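Local coordinates for putative sugar binding protein (Geobacillus stearothermophilus, PDB 6GT9), which binds galactose and probably glucose, apparently as the sugar-binding member of a three-component sensing system linked to galactan utilization, at residues K57-D62 with A276-A281; Q199-A204 with V228-E233; V214-G219 with K240-G245. One frame throughout, in Å; residues are numbered along the deposited sequence.

Interaction 1: residues K57-D62 with A276-A281; sequences KELGVD and AVKMMA
Leu59 meets helix 269-284 because its CG lies anti to its carbonyl carbon (chi1 -64°), a torsion that carries the isobutyl group off the last turn of helix 43-59 and against Val277, Lys278 and Ala281. Lys278 answers with a chain folded at chi2, chi3 and chi4, so that its methylenes curl back beside the leucine instead of running straight out. The branch CD1 does most of the touching: it reaches Ala281 CB at 3.7 Å, and Val277 CG1 lies 4.0 Å from Leu59 CD1. The aliphatic part of the lysine lines the same side chain, with Lys278 CD 3.9 Å from Leu59 CD1 and Lys278 CE 4.1 Å from the other branch, Leu59 CD2. Val61 adds a more distant methyl contact, its CG2 4.4 Å from Val277 CG1. With an alanine here in place of Leu59, a gap is likely to open beside Ala281, and the folded methylenes of Lys278 would probably be freer to swing away.

The helix that carries Leu59 stops just here. Gly60, with positive phi (69°), closes it in a Schellman motif, and the chain then turns through Val61 into strand 62-65, the helix-to-strand passage of an alpha/beta domain in a periplasmic binding protein fold. Helix 269-284 also packs on helix 43-59 further back, where Val277 touches Ala52 and Ala55.

At the polar margin Glu58 crosses Lys278 at about a right angle. Glu58 OE1 and Lys278 NZ remain 4.2 Å apart, beyond a salt bridge, and Tyr274 OH joins them instead, by a hydrogen bond to the glutamate and a weak one to the lysine. The chemistry therefore implies an apolar contact at the protein surface, edged by opposite charges whose direct attraction is probably modest.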
ATOM      1  N   LYS A  57       6.724  17.792 -13.395  1.00 33.26           N
ATOM      2  CA  LYS A  57       7.619  18.912 -13.669  1.00 32.83           C
ATOM      3  C   LYS A  57       8.392  18.684 -14.961  1.00 35.33           C
ATOM      4  O   LYS A  57       8.471  19.577 -15.814  1.00 28.91           O
ATOM      5  CB  LYS A  57       8.578  19.114 -12.495  1.00 34.50           C
ATOM      6  CG  LYS A  57       9.518  20.304 -12.644  1.00 39.35           C
ATOM      7  CD  LYS A  57      10.231  20.630 -11.326  1.00 47.57           C
ATOM      8  CE  LYS A  57       9.643  21.874 -10.669  1.00 47.24           C
ATOM      9  NZ  LYS A  57      10.446  22.370  -9.511  1.00 53.40           N
ATOM     10  N   GLU A  58       8.964  17.482 -15.117  1.00 30.37           N
ATOM     11  CA  GLU A  58       9.696  17.150 -16.337  0.51 32.03           C
ATOM     12  C   GLU A  58       8.806  17.275 -17.572  1.00 34.00           C
ATOM     13  O   GLU A  58       9.264  17.715 -18.637  1.00 31.13           O
ATOM     14  CB  GLU A  58      10.276  15.738 -16.230  0.51 34.93           C
ATOM     15  CG  GLU A  58      11.253  15.523 -15.072  0.51 32.31           C
ATOM     16  CD  GLU A  58      11.717  14.073 -14.960  0.51 35.69           C
ATOM     17  OE1 GLU A  58      11.279  13.245 -15.783  0.51 38.95           O
ATOM     18  OE2 GLU A  58      12.517  13.756 -14.053  0.51 34.90           O
ATOM     19  N   LEU A  59       7.531  16.905 -17.455  1.00 31.52           N
ATOM     20  CA  LEU A  59       6.639  16.932 -18.611  1.00 34.81           C
ATOM     21  C   LEU A  59       5.929  18.263 -18.790  1.00 33.00           C
ATOM     22  O   LEU A  59       5.269  18.462 -19.815  1.00 36.11           O
ATOM     23  CB  LEU A  59       5.584  15.824 -18.502  1.00 30.62           C
ATOM     24  CG  LEU A  59       6.046  14.369 -18.521  1.00 29.92           C
ATOM     25  CD1 LEU A  59       4.882  13.462 -18.174  1.00 34.38           C
ATOM     26  CD2 LEU A  59       6.607  13.994 -19.862  1.00 30.56           C
ATOM     27  N   GLY A  60       6.032  19.172 -17.831  1.00 27.24           N
ATOM     28  CA  GLY A  60       5.290  20.409 -17.937  1.00 26.70           C
ATOM     29  C   GLY A  60       3.795  20.244 -17.805  1.00 32.17           C
ATOM     30  O   GLY A  60       3.043  21.027 -18.391  1.00 36.38           O
ATOM     31  N   VAL A  61       3.336  19.245 -17.049  1.00 27.46           N
ATOM     32  CA  VAL A  61       1.920  19.089 -16.773  1.00 24.34           C
ATOM     33  C   VAL A  61       1.664  19.555 -15.343  1.00 24.77           C
ATOM     34  O   VAL A  61       2.572  19.628 -14.508  1.00 27.70           O
ATOM     35  CB  VAL A  61       1.424  17.638 -16.986  1.00 26.61           C
ATOM     36  CG1 VAL A  61       1.985  17.040 -18.298  1.00 26.21           C
ATOM     37  CG2 VAL A  61       1.761  16.788 -15.806  1.00 25.27           C
ATOM     38  N   ASP A  62       0.406  19.899 -15.065  1.00 24.54           N
ATOM     39  CA  ASP A  62      -0.025  20.302 -13.730  1.00 29.19           C
ATOM     40  C   ASP A  62      -0.566  19.074 -13.008  1.00 28.57           C
ATOM     41  O   ASP A  62      -1.566  18.481 -13.428  1.00 30.63           O
ATOM     42  CB  ASP A  62      -1.082  21.409 -13.807  1.00 26.93           C
ATOM     43  CG  ASP A  62      -1.688  21.753 -12.438  1.00 38.51           C
ATOM     44  OD1 ASP A  62      -0.932  21.928 -11.456  1.00 43.76           O
ATOM     45  OD2 ASP A  62      -2.932  21.832 -12.341  1.00 35.90           O
ATOM     46  N   ALA A 276       3.332   6.458 -13.186  1.00 16.82           N
ATOM     47  CA  ALA A 276       1.917   6.691 -13.460  1.00 16.41           C
ATOM     48  C   ALA A 276       1.706   7.989 -14.238  1.00 16.10           C
ATOM     49  O   ALA A 276       0.819   8.068 -15.090  1.00 18.12           O
ATOM     50  CB  ALA A 276       1.117   6.730 -12.161  1.00 18.61           C
ATOM     51  N   VAL A 277       2.475   9.030 -13.924  1.00 17.90           N
ATOM     52  CA  VAL A 277       2.319  10.299 -14.624  1.00 17.55           C
ATOM     53  C   VAL A 277       2.866  10.181 -16.044  1.00 17.93           C
ATOM     54  O   VAL A 277       2.258  10.674 -16.997  1.00 20.12           O
ATOM     55  CB  VAL A 277       3.006  11.432 -13.844  1.00 19.18           C
ATOM     56  CG1 VAL A 277       3.028  12.702 -14.673  1.00 16.50           C
ATOM     57  CG2 VAL A 277       2.301  11.688 -12.487  1.00 18.28           C
ATOM     58  N   LYS A 278       4.015   9.510 -16.210  1.00 20.59           N
ATOM     59  CA  LYS A 278       4.553   9.287 -17.551  1.00 19.54           C
ATOM     60  C   LYS A 278       3.595   8.460 -18.399  1.00 23.40           C
ATOM     61  O   LYS A 278       3.407   8.754 -19.583  1.00 22.38           O
ATOM     62  CB  LYS A 278       5.921   8.588 -17.496  1.00 19.31           C
ATOM     63  CG  LYS A 278       7.009   9.323 -16.708  1.00 26.90           C
ATOM     64  CD  LYS A 278       7.395  10.668 -17.309  1.00 28.16           C
ATOM     65  CE  LYS A 278       8.252  10.522 -18.574  1.00 34.60           C
ATOM     66  NZ  LYS A 278       9.685  10.266 -18.258  1.00 42.91           N
ATOM     67  N   MET A 279       3.008   7.398 -17.825  1.00 19.75           N
ATOM     68  CA  MET A 279       2.028   6.606 -18.571  1.00 18.44           C
ATOM     69  C   MET A 279       0.836   7.459 -18.976  1.00 19.31           C
ATOM     70  O   MET A 279       0.362   7.374 -20.109  1.00 16.46           O
ATOM     71  CB  MET A 279       1.528   5.410 -17.751  1.00 17.95           C
ATOM     72  CG  MET A 279       2.556   4.401 -17.228  1.00 27.78           C
ATOM     73  SD  MET A 279       3.136   3.236 -18.454  1.00 47.70           S
ATOM     74  CE  MET A 279       4.249   4.274 -19.417  1.00 21.09           C
ATOM     75  N   MET A 280       0.319   8.272 -18.044  1.00 17.71           N
ATOM     76  CA  MET A 280      -0.832   9.110 -18.349  1.00 18.55           C
ATOM     77  C   MET A 280      -0.560  10.021 -19.548  1.00 16.18           C
ATOM     78  O   MET A 280      -1.423  10.194 -20.414  1.00 19.26           O
ATOM     79  CB  MET A 280      -1.218   9.934 -17.117  1.00 18.54           C
ATOM     80  CG  MET A 280      -2.489  10.757 -17.335  1.00 19.77           C
ATOM     81  SD  MET A 280      -3.948   9.750 -17.680  1.00 20.05           S
ATOM     82  CE  MET A 280      -4.357   9.155 -16.036  1.00 18.37           C
ATOM     83  N   ALA A 281       0.640  10.602 -19.620  1.00 16.50           N
ATOM     84  CA  ALA A 281       0.972  11.482 -20.735  1.00 19.42           C
ATOM     85  C   ALA A 281       1.002  10.713 -22.050  1.00 17.68           C
ATOM     86  O   ALA A 281       0.552  11.218 -23.078  1.00 17.85           O
ATOM     87  CB  ALA A 281       2.314  12.172 -20.485  1.00 20.62           C
TER

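Interaction 2: residues Q199-A204 with V228-E233; sequences QAAEKA and VAKVVE
Methyl-to-methyl packing carries the meeting of Ala201 and Ala204 with Val228 and Val231. Val231 meets helix 197-210 with CG2, 3.7 Å from Ala201 CB, and this branch is the one anti to the valine's own carbonyl carbon. Ala204 CB points at the partner helix and settles between its two valines, 4.1 Å from Val231 CB and 4.2 Å from Val228 CG2.

Contacts of side chain with backbone come next. Val231 CG2 lies 3.3 Å from Ala201 O, a close approach of a methyl to a carbonyl oxygen, and Ala204 CB sits 4.1 Å from Val228 CA. Small alanines let the backbones come near: the axes of the two short segments pass 8.2 Å apart and cross at -46°. Helices 197-210 and 224-235 are joined through strand 216-219, and they cover one face of a sheet in the alpha/beta fold of periplasmic binding proteins, where Ala204 and Val228 both rest on Ile159 of strand 154-160.

The remaining contact is aliphatic and peripheral. Lys230, exposed and extended as far as CE, brushes Ala201 CB with its CD at 4.2 Å; its side chain also touches Tyr255 of helix 250-258.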
ATOM      1  N   GLN A 199      -3.594   3.282  15.897  1.00 25.58           N
ATOM      2  CA  GLN A 199      -4.488   2.133  15.942  1.00 26.83           C
ATOM      3  C   GLN A 199      -3.722   0.825  15.770  1.00 24.57           C
ATOM      4  O   GLN A 199      -4.100  -0.190  16.366  1.00 25.44           O
ATOM      5  CB  GLN A 199      -5.588   2.260  14.896  1.00 26.15           C
ATOM      6  CG  GLN A 199      -6.854   2.915  15.417  1.00 37.95           C
ATOM      7  CD  GLN A 199      -8.015   2.765  14.459  1.00 33.52           C
ATOM      8  OE1 GLN A 199      -8.506   1.654  14.226  1.00 44.04           O
ATOM      9  NE2 GLN A 199      -8.452   3.875  13.886  1.00 36.25           N
ATOM     10  N   ALA A 200      -2.646   0.825  14.982  1.00 21.49           N
ATOM     11  CA  ALA A 200      -1.815  -0.376  14.895  1.00 23.99           C
ATOM     12  C   ALA A 200      -1.292  -0.769  16.272  1.00 23.93           C
ATOM     13  O   ALA A 200      -1.382  -1.936  16.674  1.00 22.43           O
ATOM     14  CB  ALA A 200      -0.662  -0.159  13.910  1.00 22.02           C
ATOM     15  N   ALA A 201      -0.771   0.209  17.024  1.00 21.40           N
ATOM     16  CA  ALA A 201      -0.290  -0.051  18.380  1.00 28.06           C
ATOM     17  C   ALA A 201      -1.416  -0.502  19.307  1.00 28.74           C
ATOM     18  O   ALA A 201      -1.248  -1.457  20.082  1.00 26.64           O
ATOM     19  CB  ALA A 201       0.392   1.194  18.949  1.00 25.78           C
ATOM     20  N   GLU A 202      -2.565   0.182  19.260  1.00 24.66           N
ATOM     21  CA  GLU A 202      -3.695  -0.214  20.099  1.00 30.83           C
ATOM     22  C   GLU A 202      -4.100  -1.652  19.815  1.00 31.99           C
ATOM     23  O   GLU A 202      -4.302  -2.451  20.741  1.00 30.40           O
ATOM     24  CB  GLU A 202      -4.883   0.734  19.886  1.00 24.78           C
ATOM     25  CG  GLU A 202      -4.658   2.128  20.463  1.00 32.90           C
ATOM     26  CD  GLU A 202      -5.743   3.145  20.076  1.00 38.95           C
ATOM     27  OE1 GLU A 202      -5.783   4.226  20.707  1.00 35.63           O
ATOM     28  OE2 GLU A 202      -6.545   2.874  19.151  1.00 30.01           O
ATOM     29  N   LYS A 203      -4.207  -2.007  18.534  1.00 28.50           N
ATOM     30  CA  LYS A 203      -4.586  -3.369  18.173  1.00 28.35           C
ATOM     31  C   LYS A 203      -3.540  -4.379  18.634  1.00 28.14           C
ATOM     32  O   LYS A 203      -3.889  -5.457  19.124  1.00 25.71           O
ATOM     33  CB  LYS A 203      -4.811  -3.466  16.665  1.00 33.11           C
ATOM     34  CG  LYS A 203      -6.032  -2.684  16.177  1.00 28.89           C
ATOM     35  CD  LYS A 203      -7.288  -3.133  16.923  1.00 34.42           C
ATOM     36  CE  LYS A 203      -8.548  -2.587  16.276  1.00 36.40           C
ATOM     37  NZ  LYS A 203      -8.419  -1.136  16.071  1.00 38.33           N
ATOM     38  N   ALA A 204      -2.253  -4.050  18.488  1.00 25.03           N
ATOM     39  CA  ALA A 204      -1.208  -4.968  18.934  1.00 23.23           C
ATOM     40  C   ALA A 204      -1.342  -5.260  20.417  1.00 25.63           C
ATOM     41  O   ALA A 204      -1.224  -6.415  20.842  1.00 25.14           O
ATOM     42  CB  ALA A 204       0.174  -4.389  18.648  1.00 22.96           C
ATOM     43  N   VAL A 228       3.306  -2.007  15.895  1.00 20.46           N
ATOM     44  CA  VAL A 228       3.583  -3.226  16.650  1.00 19.95           C
ATOM     45  C   VAL A 228       4.899  -3.106  17.399  1.00 24.97           C
ATOM     46  O   VAL A 228       4.992  -3.466  18.579  1.00 27.66           O
ATOM     47  CB  VAL A 228       3.584  -4.442  15.713  1.00 19.93           C
ATOM     48  CG1 VAL A 228       3.937  -5.710  16.503  1.00 19.60           C
ATOM     49  CG2 VAL A 228       2.254  -4.568  15.025  1.00 17.77           C
ATOM     50  N   ALA A 229       5.935  -2.585  16.736  1.00 20.03           N
ATOM     51  CA  ALA A 229       7.253  -2.533  17.358  1.00 22.85           C
ATOM     52  C   ALA A 229       7.238  -1.659  18.606  1.00 28.65           C
ATOM     53  O   ALA A 229       7.887  -1.983  19.608  1.00 33.21           O
ATOM     54  CB  ALA A 229       8.288  -2.025  16.360  1.00 24.08           C
ATOM     55  N   LYS A 230       6.513  -0.539  18.562  1.00 25.89           N
ATOM     56  CA  LYS A 230       6.397   0.301  19.748  1.00 29.74           C
ATOM     57  C   LYS A 230       5.821  -0.480  20.921  1.00 31.42           C
ATOM     58  O   LYS A 230       6.305  -0.363  22.051  1.00 31.75           O
ATOM     59  CB  LYS A 230       5.529   1.520  19.447  1.00 29.72           C
ATOM     60  CG  LYS A 230       5.162   2.344  20.680  1.00 38.17           C
ATOM     61  CD  LYS A 230       3.854   3.125  20.455  1.00 40.04           C
ATOM     62  CE  LYS A 230       3.556   4.093  21.599  1.00 41.23           C
ATOM     63  NZ  LYS A 230       4.473   5.266  21.584  1.00 39.01           N
ATOM     64  N   VAL A 231       4.787  -1.285  20.673  1.00 27.12           N
ATOM     65  CA  VAL A 231       4.165  -2.039  21.757  1.00 28.18           C
ATOM     66  C   VAL A 231       5.089  -3.155  22.242  1.00 31.46           C
ATOM     67  O   VAL A 231       5.235  -3.382  23.451  1.00 28.46           O
ATOM     68  CB  VAL A 231       2.795  -2.569  21.295  1.00 26.05           C
ATOM     69  CG1 VAL A 231       2.220  -3.545  22.316  1.00 32.49           C
ATOM     70  CG2 VAL A 231       1.846  -1.408  21.098  1.00 23.08           C
ATOM     71  N   VAL A 232       5.745  -3.852  21.312  1.00 27.97           N
ATOM     72  CA  VAL A 232       6.659  -4.929  21.683  1.00 27.34           C
ATOM     73  C   VAL A 232       7.790  -4.391  22.551  1.00 33.05           C
ATOM     74  O   VAL A 232       8.162  -4.999  23.565  1.00 28.61           O
ATOM     75  CB  VAL A 232       7.195  -5.628  20.416  1.00 25.76           C
ATOM     76  CG1 VAL A 232       8.366  -6.562  20.745  1.00 30.47           C
ATOM     77  CG2 VAL A 232       6.079  -6.398  19.740  1.00 26.62           C
ATOM     78  N   GLU A 233       8.346  -3.235  22.180  1.00 30.80           N
ATOM     79  CA  GLU A 233       9.464  -2.688  22.942  1.00 33.44           C
ATOM     80  C   GLU A 233       9.037  -2.221  24.328  1.00 35.44           C
ATOM     81  O   GLU A 233       9.850  -2.253  25.258  1.00 34.71           O
ATOM     82  CB  GLU A 233      10.128  -1.546  22.171  1.00 38.57           C
ATOM     83  CG  GLU A 233      10.957  -2.025  20.993  1.00 34.48           C
ATOM     84  CD  GLU A 233      11.901  -0.962  20.446  1.00 42.54           C
ATOM     85  OE1 GLU A 233      12.721  -1.295  19.555  1.00 42.26           O
ATOM     86  OE2 GLU A 233      11.821   0.204  20.893  1.00 45.44           O
TER

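Interaction 3: residues V214-G219 with K240-G245; sequences VNAFYG and KTYIIG
Phe217 and Tyr242 are joined at the tight centre of two parallel strands, where Phe217 N gives its hydrogen to Tyr242 O at 2.7 Å, the donor nearly in line with the carbonyl (C=O...N 172°). The same phenylalanine uses its carbonyl for the next rung, accepting from Ile244 N at 3.0 Å. Further rungs run from Tyr242 N to Asn215 O and from Gly219 N to Ile244 O, so the bonds alternate in direction as a parallel pair requires; the short strand segments are only 8° from parallel. Several CA-H groups lean on the same oxygens, the shortest being Ala216 CA at 3.1 Å from Tyr242 O.

Side chains pack over both faces. On one, Ala216 CB and Tyr242 CB lie 4.1 Å apart, and Tyr218 crosses Ile244 with Tyr218 CD1 3.9 Å from Ile244 CG2. With CG anti to the backbone N (chi1 168°), Tyr218 also brings CD1 near Ile244 O, which lies at the ring edge. On the other face Thr241 CG2 comes in the plane of the Phe217 ring, at its edge, 3.7 Å from Phe217 CD1.

At the N-terminal, solvent-facing end the backbone rung from Tyr242 N to Asn215 O persists, but the side chains mesh little. Asn215 and Lys240 are exposed, and Asn215 OD1 is hydrogen-bonded to Thr155 N. Tyr242 is partly exposed, and its hydroxyl is hydrogen-bonded to Asp149.

The pair forms the strands of a beta-alpha-beta unit whose crossover helix, 224-235, covers the Phe217 and Ile243 face through Val228. Helix 135-149 packs on the other face against Tyr218, Tyr242 and Ile244. Tyr218 stacks with Phe175 and bonds through OH to the backbone oxygen of Arg171, a galactose-binding residue, while strands 154-160 and 263-266 flank the pair within the sheet.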
ATOM      1  N   VAL A 214       0.765 -15.239  21.110  1.00 24.14           N
ATOM      2  CA  VAL A 214       1.293 -14.646  19.883  1.00 26.01           C
ATOM      3  C   VAL A 214       2.774 -14.348  20.047  1.00 23.72           C
ATOM      4  O   VAL A 214       3.192 -13.694  21.010  1.00 25.36           O
ATOM      5  CB  VAL A 214       0.513 -13.369  19.526  1.00 23.70           C
ATOM      6  CG1 VAL A 214       1.254 -12.570  18.455  1.00 22.90           C
ATOM      7  CG2 VAL A 214      -0.880 -13.719  19.073  1.00 23.85           C
ATOM      8  N   ASN A 215       3.581 -14.841  19.108  1.00 23.98           N
ATOM      9  CA  ASN A 215       5.000 -14.520  19.075  1.00 26.22           C
ATOM     10  C   ASN A 215       5.441 -14.045  17.691  1.00 27.00           C
ATOM     11  O   ASN A 215       6.649 -13.935  17.437  1.00 22.21           O
ATOM     12  CB  ASN A 215       5.842 -15.727  19.535  1.00 23.65           C
ATOM     13  CG  ASN A 215       5.591 -16.987  18.701  1.00 31.62           C
ATOM     14  OD1 ASN A 215       4.942 -16.946  17.650  1.00 24.50           O
ATOM     15  ND2 ASN A 215       6.118 -18.118  19.173  1.00 29.93           N
ATOM     16  N   ALA A 216       4.495 -13.754  16.800  1.00 24.06           N
ATOM     17  CA  ALA A 216       4.811 -13.263  15.468  1.00 23.31           C
ATOM     18  C   ALA A 216       3.716 -12.313  14.993  1.00 22.30           C
ATOM     19  O   ALA A 216       2.524 -12.602  15.145  1.00 23.45           O
ATOM     20  CB  ALA A 216       4.982 -14.421  14.475  1.00 22.83           C
ATOM     21  N   PHE A 217       4.128 -11.185  14.414  1.00 21.20           N
ATOM     22  CA  PHE A 217       3.210 -10.217  13.820  1.00 21.03           C
ATOM     23  C   PHE A 217       3.535 -10.025  12.347  1.00 18.27           C
ATOM     24  O   PHE A 217       4.705 -10.037  11.957  1.00 20.10           O
ATOM     25  CB  PHE A 217       3.290  -8.850  14.499  1.00 19.80           C
ATOM     26  CG  PHE A 217       2.589  -8.774  15.825  1.00 22.34           C
ATOM     27  CD1 PHE A 217       3.254  -9.119  16.997  1.00 21.62           C
ATOM     28  CD2 PHE A 217       1.277  -8.327  15.906  1.00 21.75           C
ATOM     29  CE1 PHE A 217       2.618  -9.018  18.235  1.00 24.49           C
ATOM     30  CE2 PHE A 217       0.623  -8.239  17.151  1.00 25.55           C
ATOM     31  CZ  PHE A 217       1.300  -8.583  18.311  1.00 23.09           C
ATOM     32  N   TYR A 218       2.488  -9.820  11.547  1.00 18.66           N
ATOM     33  CA  TYR A 218       2.587  -9.484  10.129  1.00 21.20           C
ATOM     34  C   TYR A 218       1.756  -8.230   9.892  1.00 18.41           C
ATOM     35  O   TYR A 218       0.539  -8.258  10.086  1.00 21.34           O
ATOM     36  CB  TYR A 218       2.070 -10.635   9.267  1.00 17.06           C
ATOM     37  CG  TYR A 218       1.845 -10.336   7.795  1.00 20.96           C
ATOM     38  CD1 TYR A 218       2.772  -9.608   7.055  1.00 21.10           C
ATOM     39  CD2 TYR A 218       0.739 -10.843   7.133  1.00 19.21           C
ATOM     40  CE1 TYR A 218       2.589  -9.361   5.698  1.00 17.83           C
ATOM     41  CE2 TYR A 218       0.541 -10.606   5.777  1.00 18.20           C
ATOM     42  CZ  TYR A 218       1.475  -9.878   5.060  1.00 20.21           C
ATOM     43  OH  TYR A 218       1.277  -9.653   3.713  1.00 20.89           O
ATOM     44  N   GLY A 219       2.406  -7.139   9.498  1.00 19.40           N
ATOM     45  CA  GLY A 219       1.713  -5.897   9.154  1.00 18.30           C
ATOM     46  C   GLY A 219       1.697  -5.731   7.646  1.00 21.89           C
ATOM     47  O   GLY A 219       2.690  -6.019   6.975  1.00 18.29           O
ATOM     48  N   LYS A 240      11.757 -13.080  22.436  1.00 43.80           N
ATOM     49  CA  LYS A 240      11.479 -12.224  21.316  1.00 43.85           C
ATOM     50  C   LYS A 240      10.215 -12.498  20.476  1.00 41.82           C
ATOM     51  O   LYS A 240       9.634 -13.553  20.508  1.00 38.12           O
ATOM     52  CB  LYS A 240      12.746 -11.986  20.483  1.00 47.09           C
ATOM     53  CG  LYS A 240      12.897 -10.567  19.930  1.00 44.42           C
ATOM     54  CD  LYS A 240      14.341 -10.258  19.623  1.00 40.65           C
ATOM     55  CE  LYS A 240      14.494  -9.349  18.411  1.00 46.62           C
ATOM     56  NZ  LYS A 240      15.774  -9.602  17.688  1.00 31.73           N
ATOM     57  N   THR A 241       9.798 -11.475  19.751  1.00 37.45           N
ATOM     58  CA  THR A 241       8.612 -11.494  18.925  1.00 32.21           C
ATOM     59  C   THR A 241       9.062 -11.206  17.513  1.00 29.49           C
ATOM     60  O   THR A 241       9.780 -10.302  17.314  1.00 27.87           O
ATOM     61  CB  THR A 241       7.700 -10.358  19.372  1.00 30.96           C
ATOM     62  OG1 THR A 241       7.291 -10.595  20.695  1.00 32.33           O
ATOM     63  CG2 THR A 241       6.496 -10.225  18.509  1.00 28.38           C
ATOM     64  N   TYR A 242       8.616 -12.005  16.562  1.00 28.03           N
ATOM     65  CA  TYR A 242       8.972 -11.839  15.158  1.00 24.05           C
ATOM     66  C   TYR A 242       8.013 -10.850  14.505  1.00 21.90           C
ATOM     67  O   TYR A 242       6.794 -11.015  14.581  1.00 24.78           O
ATOM     68  CB  TYR A 242       8.930 -13.183  14.429  1.00 23.84           C
ATOM     69  CG  TYR A 242       9.281 -13.117  12.953  1.00 23.14           C
ATOM     70  CD1 TYR A 242      10.595 -13.241  12.520  1.00 23.32           C
ATOM     71  CD2 TYR A 242       8.289 -12.935  11.989  1.00 24.01           C
ATOM     72  CE1 TYR A 242      10.915 -13.177  11.160  1.00 25.06           C
ATOM     73  CE2 TYR A 242       8.599 -12.873  10.631  1.00 23.48           C
ATOM     74  CZ  TYR A 242       9.909 -12.992  10.222  1.00 24.04           C
ATOM     75  OH  TYR A 242      10.215 -12.943   8.869  1.00 23.70           O
ATOM     76  N   ILE A 243       8.559  -9.825  13.860  1.00 21.05           N
ATOM     77  CA  ILE A 243       7.742  -8.819  13.177  1.00 22.09           C
ATOM     78  C   ILE A 243       8.175  -8.744  11.724  1.00 20.07           C
ATOM     79  O   ILE A 243       9.341  -8.444  11.438  1.00 24.00           O
ATOM     80  CB  ILE A 243       7.863  -7.434  13.825  1.00 21.03           C
ATOM     81  CG1 ILE A 243       7.496  -7.492  15.298  1.00 17.47           C
ATOM     82  CG2 ILE A 243       6.948  -6.441  13.109  1.00 17.67           C
ATOM     83  CD1 ILE A 243       7.681  -6.161  16.001  1.00 21.88           C
ATOM     84  N   ILE A 244       7.238  -8.969  10.805  1.00 20.58           N
ATOM     85  CA  ILE A 244       7.454  -8.649   9.399  1.00 14.43           C
ATOM     86  C   ILE A 244       6.396  -7.629   8.989  1.00 19.73           C
ATOM     87  O   ILE A 244       5.200  -7.823   9.240  1.00 21.12           O
ATOM     88  CB  ILE A 244       7.445  -9.903   8.495  1.00 16.40           C
ATOM     89  CG1 ILE A 244       7.704  -9.505   7.022  1.00 16.71           C
ATOM     90  CG2 ILE A 244       6.172 -10.704   8.667  1.00 18.66           C
ATOM     91  CD1 ILE A 244       8.129 -10.656   6.097  1.00 19.60           C
ATOM     92  N   GLY A 245       6.846  -6.515   8.428  1.00 18.61           N
ATOM     93  CA  GLY A 245       5.932  -5.458   8.008  1.00 17.83           C
ATOM     94  C   GLY A 245       6.095  -5.077   6.553  1.00 19.43           C
ATOM     95  O   GLY A 245       6.752  -5.793   5.794  1.00 22.60           O
TER

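How the interactions relate
Interactions 2 and 3 are neighbours, with centres 11 Å apart, and share the beta-alpha-beta unit of strand 216-219, helix 224-235 and strand 242-246. Val228 joins them: its CG1 lies 3.4 Å from Phe217 CG. Their segments alternate along the chain, 199-204, 214-219, 228-233 and 240-245, and all four fall between the two segments of interaction 1. That contact lies across the chain's centre, its own centre about 39 and 40 Å from theirs, beside the other sheet. After 57-62 the chain adds strands 90-93, 115-118 and 129-132 to that sheet, builds the sheet of interactions 2 and 3 and returns through helix 269-284, consistent with a two-lobed fold holding galactose between its lobes.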